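Local structure of uncharacterized conserved protein (Idiomarina loihiensis, 2QSD) at residues Phe31-Ser36 against Asp150-His155. The protein is of unknown function, a conserved bacterial protein belonging to the DUF1543 family. Numbering follows the deposited sequence.
Sequences FVVGPS and DLVDNH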
ATOM      1  N   PHE A  31     -12.958  -2.349   8.336  1.00 37.52           N
ATOM      2  CA  PHE A  31     -13.671  -2.613   9.573  1.00 36.48           C
ATOM      3  C   PHE A  31     -14.815  -3.556   9.263  1.00 39.60           C
ATOM      4  O   PHE A  31     -15.585  -3.307   8.339  1.00 44.30           O
ATOM      5  CB  PHE A  31     -14.188  -1.316  10.195  1.00 40.83           C
ATOM      6  CG  PHE A  31     -13.103  -0.448  10.762  1.00 47.13           C
ATOM      7  CD1 PHE A  31     -12.476   0.517   9.970  1.00 39.32           C
ATOM      8  CD2 PHE A  31     -12.692  -0.606  12.088  1.00 45.64           C
ATOM      9  CE1 PHE A  31     -11.457   1.315  10.492  1.00 44.77           C
ATOM     10  CE2 PHE A  31     -11.678   0.189  12.623  1.00 47.08           C
ATOM     11  CZ  PHE A  31     -11.061   1.152  11.825  1.00 50.42           C
ATOM     12  N   VAL A  32     -14.910  -4.648  10.020  1.00 37.20           N
ATOM     13  CA  VAL A  32     -15.926  -5.679   9.787  1.00 38.13           C
ATOM     14  C   VAL A  32     -16.506  -6.191  11.107  1.00 42.73           C
ATOM     15  O   VAL A  32     -15.834  -6.148  12.142  1.00 39.27           O
ATOM     16  CB  VAL A  32     -15.382  -6.882   8.965  1.00 35.81           C
ATOM     17  CG1 VAL A  32     -15.231  -6.519   7.492  1.00 36.78           C
ATOM     18  CG2 VAL A  32     -14.058  -7.404   9.540  1.00 35.04           C
ATOM     19  N   VAL A  33     -17.752  -6.666  11.064  1.00 38.85           N
ATOM     20  CA  VAL A  33     -18.448  -7.151  12.251  1.00 34.47           C
ATOM     21  C   VAL A  33     -18.966  -8.579  12.068  1.00 38.56           C
ATOM     22  O   VAL A  33     -19.663  -8.871  11.103  1.00 48.54           O
ATOM     23  CB  VAL A  33     -19.609  -6.201  12.658  1.00 37.87           C
ATOM     24  CG1 VAL A  33     -20.486  -6.819  13.745  1.00 37.33           C
ATOM     25  CG2 VAL A  33     -19.065  -4.886  13.155  1.00 35.37           C
ATOM     26  N   GLY A  34     -18.610  -9.459  13.000  1.00 41.48           N
ATOM     27  CA  GLY A  34     -19.103 -10.833  13.016  1.00 44.01           C
ATOM     28  C   GLY A  34     -18.828 -11.546  14.336  1.00 46.87           C
ATOM     29  O   GLY A  34     -18.053 -11.052  15.160  1.00 47.50           O
ATOM     30  N   PRO A  35     -19.467 -12.711  14.548  1.00 50.16           N
ATOM     31  CA  PRO A  35     -19.220 -13.566  15.728  1.00 54.09           C
ATOM     32  C   PRO A  35     -17.823 -14.185  15.716  1.00 56.10           C
ATOM     33  O   PRO A  35     -17.234 -14.428  16.772  1.00 55.50           O
ATOM     34  CB  PRO A  35     -20.271 -14.677  15.598  1.00 54.49           C
ATOM     35  CG  PRO A  35     -21.246 -14.200  14.546  1.00 54.85           C
ATOM     36  CD  PRO A  35     -20.497 -13.278  13.655  1.00 46.75           C
ATOM     37  N   SER A  36     -17.316 -14.454  14.518  1.00 56.87           N
ATOM     38  CA  SER A  36     -15.973 -14.985  14.343  1.00 54.10           C
ATOM     39  C   SER A  36     -15.305 -14.294  13.166  1.00 52.01           C
ATOM     40  O   SER A  36     -15.954 -13.577  12.405  1.00 51.15           O
ATOM     41  CB  SER A  36     -16.013 -16.500  14.119  1.00 51.50           C
ATOM     42  OG  SER A  36     -16.703 -16.831  12.923  1.00 59.84           O
ATOM     43  N   ASP A 150     -19.132   4.331  12.721  1.00 58.10           N
ATOM     44  CA  ASP A 150     -20.376   4.291  13.496  1.00 60.28           C
ATOM     45  C   ASP A 150     -21.390   3.289  12.962  1.00 60.81           C
ATOM     46  O   ASP A 150     -22.297   2.872  13.684  1.00 62.04           O
ATOM     47  CB  ASP A 150     -21.003   5.688  13.602  1.00 69.50           C
ATOM     48  CG  ASP A 150     -21.461   6.242  12.259  1.00 84.12           C
ATOM     49  OD1 ASP A 150     -22.433   7.026  12.255  1.00 92.76           O
ATOM     50  OD2 ASP A 150     -20.856   5.907  11.216  1.00 89.93           O
ATOM     51  N   LEU A 151     -21.235   2.917  11.696  1.00 61.04           N
ATOM     52  CA  LEU A 151     -22.065   1.896  11.074  1.00 57.39           C
ATOM     53  C   LEU A 151     -21.133   0.941  10.347  1.00 57.20           C
ATOM     54  O   LEU A 151     -20.374   1.357   9.470  1.00 59.52           O
ATOM     55  CB  LEU A 151     -23.039   2.530  10.080  1.00 56.90           C
ATOM     56  CG  LEU A 151     -24.481   2.028   9.955  1.00 60.15           C
ATOM     57  CD1 LEU A 151     -25.056   2.484   8.620  1.00 64.70           C
ATOM     58  CD2 LEU A 151     -24.628   0.516  10.109  1.00 55.83           C
ATOM     59  N   VAL A 152     -21.167  -0.329  10.743  1.00 53.68           N
ATOM     60  CA  VAL A 152     -20.300  -1.357  10.171  1.00 46.01           C
ATOM     61  C   VAL A 152     -21.102  -2.640   9.981  1.00 50.84           C
ATOM     62  O   VAL A 152     -21.572  -3.219  10.963  1.00 52.14           O
ATOM     63  CB  VAL A 152     -19.084  -1.694  11.093  1.00 48.11           C
ATOM     64  CG1 VAL A 152     -18.137  -2.638  10.379  1.00 35.69           C
ATOM     65  CG2 VAL A 152     -18.333  -0.448  11.544  1.00 29.44           C
ATOM     66  N   ASP A 153     -21.241  -3.079   8.728  1.00 49.43           N
ATOM     67  CA  ASP A 153     -21.993  -4.296   8.368  1.00 55.73           C
ATOM     68  C   ASP A 153     -23.372  -4.370   9.036  1.00 58.41           C
ATOM     69  O   ASP A 153     -23.705  -5.368   9.682  1.00 54.83           O
ATOM     70  CB  ASP A 153     -21.187  -5.575   8.671  1.00 59.33           C
ATOM     71  CG  ASP A 153     -19.817  -5.605   7.991  1.00 61.27           C
ATOM     72  OD1 ASP A 153     -19.594  -4.862   7.007  1.00 57.33           O
ATOM     73  OD2 ASP A 153     -18.963  -6.394   8.446  1.00 55.54           O
ATOM     74  N   ASN A 154     -24.143  -3.290   8.892  1.00 64.33           N
ATOM     75  CA  ASN A 154     -25.493  -3.141   9.473  1.00 70.01           C
ATOM     76  C   ASN A 154     -25.564  -3.162  11.004  1.00 65.77           C
ATOM     77  O   ASN A 154     -26.626  -3.395  11.584  1.00 63.97           O
ATOM     78  CB  ASN A 154     -26.498  -4.128   8.850  1.00 76.05           C
ATOM     79  CG  ASN A 154     -26.741  -3.855   7.375  1.00 90.80           C
ATOM     80  OD1 ASN A 154     -26.886  -2.701   6.956  1.00 94.41           O
ATOM     81  ND2 ASN A 154     -26.786  -4.919   6.579  1.00 90.56           N
ATOM     82  N   HIS A 155     -24.427  -2.911  11.645  1.00 62.08           N
ATOM     83  CA  HIS A 155     -24.365  -2.807  13.093  1.00 57.95           C
ATOM     84  C   HIS A 155     -23.896  -1.421  13.488  1.00 53.53           C
ATOM     85  O   HIS A 155     -22.935  -0.893  12.920  1.00 51.13           O
ATOM     86  CB  HIS A 155     -23.437  -3.866  13.682  1.00 55.35           C
ATOM     87  CG  HIS A 155     -23.991  -5.253  13.628  1.00 59.56           C
ATOM     88  ND1 HIS A 155     -23.786  -6.096  12.556  1.00 59.57           N
ATOM     89  CD2 HIS A 155     -24.732  -5.952  14.520  1.00 60.71           C
ATOM     90  CE1 HIS A 155     -24.380  -7.252  12.789  1.00 60.16           C
ATOM     91  NE2 HIS A 155     -24.962  -7.191  13.974  1.00 60.92           N
TER
HETATM   92  O   HOH W   1     -17.191  -3.781   6.256  1.00 49.16           O
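V33 drives its branched side chain into the hairpin turn 152-155, and the two methyls divide the work. CG2 packs on CG1 of V152 at 3.7 Å, apolar against apolar. CG1, set anti to the backbone N (chi1 170°), lies over one face of the H155 imidazole, 3.9 Å from the ring centroid, a CH-pi contact. H155 suits its place by offering both this flat face and a donor: its ND1 gives a bent bond to D153 O at 3.0 Å within the type I' turn. A compact beta-branched valine can serve two neighbours at once. V152 CG1 also comes to 3.3 Å of F31 O.

V33 and V152 are buried, whereas D153 is partly exposed, with a bound water beside its carboxylate. V33 N donates to D153 OD2 at 2.9 Å, nearly straight (168°), from above the carboxylate plane. The water donates to both OD1 and F31 O. V32 lies alongside D153, its side chain also packing on A43 and I44 of helix 41-47. Asp and Asn tolerate the left-handed backbone that D153 and N154 adopt here, and aspartate is short enough to reach V33 N.

No backbone-to-backbone bond joins the segments; a carboxylate replaces a strand partner for V33 N. The contact thus links the sheet holding strand 26-34 to the one ending in 151-152, and the N-H and water probably ease the aspartate's negative charge.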